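Local structure of phage integrase/site-specific recombinase (Haloarcula marismortui, 3NRW) at residues H38-W42 against E61-R66. The protein probably binds DNA as a site-specific recombinase of the phage integrase family, this chain being its N-terminal core-binding domain. Residues are numbered along the deposited sequence; the frame is centred on the assembly and turned at random.
Sequences HFVEW and EYETFR
Tyr62 takes Phe39 on one ring face and meets Trp42 with its edge, and this is the tightly packed part of the contact. With CG anti to the backbone N, its ring reaches across to helix 26-45. Phe39 turns an edge onto the Tyr62 face, ring centroids 4.8 Å apart, while Arg66 CG lies against the opposite face, toward its rim. Tyr62 in turn directs its own edge at the Trp42 face, CD2 lying 3.5 Å from Trp42 CD2. Its CB sits over the six-membered ring, 9° off the normal, a CH-pi contact. Both pairs are T-shaped, with planes at 70° and 64°. Phe39, Trp42 and Tyr62 are buried, with Leu83 of helix 73-92 against Phe39 and Tyr62.

The outer side is more open. Trp42 CD1 sits over one face of the exposed Phe65 ring, 3.6 Å from Phe65 CD1, the two rings oblique to each other. Partly exposed His38 carries the Arg66 guanidinium flat on its ring, centres 3.7 Å apart; the arginine chain bends at chi2 and chi3 to get there, and a salt bridge from NE to Glu79 anchors it. No hydrogen bond joins the segments: Phe39, Trp42, Tyr62 and Phe65 form an aromatic cluster where two steeply crossing helices meet in the all-helical core-binding domain characteristic of tyrosine recombinases.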
loop_
_atom_site.group_PDB
_atom_site.type_symbol
_atom_site.label_atom_id
_atom_site.label_comp_id
_atom_site.label_asym_id
_atom_site.label_seq_id
_atom_site.Cartn_x
_atom_site.Cartn_y
_atom_site.Cartn_z
ATOM N N HIS A 38 -4.645 -7.063 -0.722
ATOM C CA HIS A 38 -5.192 -6.829 -2.049
ATOM C C HIS A 38 -4.170 -6.167 -2.948
ATOM O O HIS A 38 -4.083 -6.474 -4.138
ATOM C CB HIS A 38 -6.450 -5.962 -1.978
ATOM C CG HIS A 38 -7.565 -6.600 -1.215
ATOM N ND1 HIS A 38 -7.875 -6.247 0.083
ATOM C CD2 HIS A 38 -8.395 -7.617 -1.538
ATOM C CE1 HIS A 38 -8.849 -7.024 0.524
ATOM N NE2 HIS A 38 -9.181 -7.863 -0.440
ATOM N N PHE A 39 -3.393 -5.257 -2.384
ATOM C CA PHE A 39 -2.397 -4.571 -3.180
ATOM C C PHE A 39 -1.242 -5.486 -3.570
ATOM O O PHE A 39 -0.792 -5.472 -4.715
ATOM C CB PHE A 39 -1.851 -3.357 -2.440
ATOM C CG PHE A 39 -0.908 -2.550 -3.267
ATOM C CD1 PHE A 39 0.444 -2.870 -3.315
ATOM C CD2 PHE A 39 -1.389 -1.542 -4.087
ATOM C CE1 PHE A 39 1.304 -2.197 -4.173
ATOM C CE2 PHE A 39 -0.538 -0.862 -4.948
ATOM C CZ PHE A 39 0.808 -1.194 -4.994
ATOM N N VAL A 40 -0.759 -6.278 -2.622
ATOM C CA VAL A 40 0.353 -7.174 -2.909
ATOM C C VAL A 40 0.010 -8.163 -4.018
ATOM O O VAL A 40 0.802 -8.354 -4.942
ATOM C CB VAL A 40 0.800 -7.939 -1.646
ATOM C CG1 VAL A 40 1.880 -8.954 -2.001
ATOM C CG2 VAL A 40 1.339 -6.951 -0.619
ATOM N N GLU A 41 -1.164 -8.788 -3.947
ATOM C CA GLU A 41 -1.551 -9.742 -4.984
ATOM C C GLU A 41 -1.713 -9.038 -6.329
ATOM O O GLU A 41 -1.273 -9.547 -7.358
ATOM C CB GLU A 41 -2.845 -10.470 -4.597
ATOM C CG GLU A 41 -3.940 -9.574 -4.057
ATOM C CD GLU A 41 -5.218 -10.334 -3.753
ATOM O OE1 GLU A 41 -5.747 -10.991 -4.676
ATOM O OE2 GLU A 41 -5.699 -10.268 -2.599
ATOM N N TRP A 42 -2.337 -7.861 -6.316
ATOM C CA TRP A 42 -2.532 -7.084 -7.534
ATOM C C TRP A 42 -1.185 -6.690 -8.138
ATOM O O TRP A 42 -0.948 -6.880 -9.334
ATOM C CB TRP A 42 -3.349 -5.823 -7.228
ATOM C CG TRP A 42 -3.510 -4.881 -8.400
ATOM C CD1 TRP A 42 -4.480 -4.919 -9.365
ATOM C CD2 TRP A 42 -2.683 -3.756 -8.709
ATOM N NE1 TRP A 42 -4.309 -3.885 -10.255
ATOM C CE2 TRP A 42 -3.212 -3.153 -9.876
ATOM C CE3 TRP A 42 -1.545 -3.193 -8.115
ATOM C CZ2 TRP A 42 -2.641 -2.020 -10.457
ATOM C CZ3 TRP A 42 -0.973 -2.060 -8.698
ATOM C CH2 TRP A 42 -1.526 -1.488 -9.856
ATOM N N GLU A 61 -4.612 2.963 -11.262
ATOM C CA GLU A 61 -5.088 1.693 -11.783
ATOM C C GLU A 61 -5.553 0.849 -10.610
ATOM O O GLU A 61 -6.607 0.213 -10.667
ATOM C CB GLU A 61 -3.972 0.962 -12.529
ATOM C CG GLU A 61 -3.670 1.534 -13.906
ATOM C CD GLU A 61 -4.624 1.029 -14.971
ATOM O OE1 GLU A 61 -4.395 -0.085 -15.491
ATOM O OE2 GLU A 61 -5.609 1.734 -15.282
ATOM N N TYR A 62 -4.764 0.845 -9.541
ATOM C CA TYR A 62 -5.123 0.057 -8.371
ATOM C C TYR A 62 -6.420 0.558 -7.755
ATOM O O TYR A 62 -7.314 -0.230 -7.432
ATOM C CB TYR A 62 -4.021 0.102 -7.315
ATOM C CG TYR A 62 -4.385 -0.703 -6.088
ATOM C CD1 TYR A 62 -4.695 -0.076 -4.885
ATOM C CD2 TYR A 62 -4.462 -2.091 -6.144
ATOM C CE1 TYR A 62 -5.074 -0.814 -3.764
ATOM C CE2 TYR A 62 -4.840 -2.841 -5.035
ATOM C CZ TYR A 62 -5.143 -2.195 -3.849
ATOM O OH TYR A 62 -5.511 -2.933 -2.754
ATOM N N GLU A 63 -6.529 1.870 -7.590
ATOM C CA GLU A 63 -7.733 2.431 -7.004
ATOM C C GLU A 63 -8.976 2.024 -7.791
ATOM O O GLU A 63 -9.990 1.616 -7.216
ATOM C CB GLU A 63 -7.632 3.953 -6.944
ATOM C CG GLU A 63 -8.859 4.612 -6.344
ATOM C CD GLU A 63 -8.741 6.114 -6.298
ATOM O OE1 GLU A 63 -9.723 6.764 -5.888
ATOM O OE2 GLU A 63 -7.669 6.638 -6.670
ATOM N N THR A 64 -8.895 2.135 -9.111
ATOM C CA THR A 64 -10.019 1.778 -9.967
ATOM C C THR A 64 -10.360 0.295 -9.863
ATOM O O THR A 64 -11.529 -0.093 -9.881
ATOM C CB THR A 64 -9.710 2.144 -11.412
ATOM O OG1 THR A 64 -9.482 3.555 -11.483
ATOM C CG2 THR A 64 -10.871 1.781 -12.316
ATOM N N PHE A 65 -9.326 -0.530 -9.759
ATOM C CA PHE A 65 -9.495 -1.965 -9.617
ATOM C C PHE A 65 -10.306 -2.232 -8.347
ATOM O O PHE A 65 -11.331 -2.924 -8.383
ATOM C CB PHE A 65 -8.108 -2.616 -9.544
ATOM C CG PHE A 65 -8.110 -4.024 -9.029
ATOM C CD1 PHE A 65 -7.616 -4.304 -7.757
ATOM C CD2 PHE A 65 -8.564 -5.075 -9.822
ATOM C CE1 PHE A 65 -7.568 -5.613 -7.281
ATOM C CE2 PHE A 65 -8.521 -6.389 -9.356
ATOM C CZ PHE A 65 -8.020 -6.659 -8.082
ATOM N N ARG A 66 -9.868 -1.663 -7.228
ATOM C CA ARG A 66 -10.571 -1.864 -5.962
ATOM C C ARG A 66 -11.999 -1.300 -6.000
ATOM O O ARG A 66 -12.915 -1.877 -5.412
ATOM C CB ARG A 66 -9.777 -1.240 -4.806
ATOM C CG ARG A 66 -8.429 -1.921 -4.543
ATOM C CD ARG A 66 -8.601 -3.413 -4.250
ATOM N NE ARG A 66 -9.275 -3.645 -2.975
ATOM C CZ ARG A 66 -10.125 -4.642 -2.745
ATOM N NH1 ARG A 66 -10.418 -5.510 -3.706
ATOM N NH2 ARG A 66 -10.689 -4.768 -1.553
#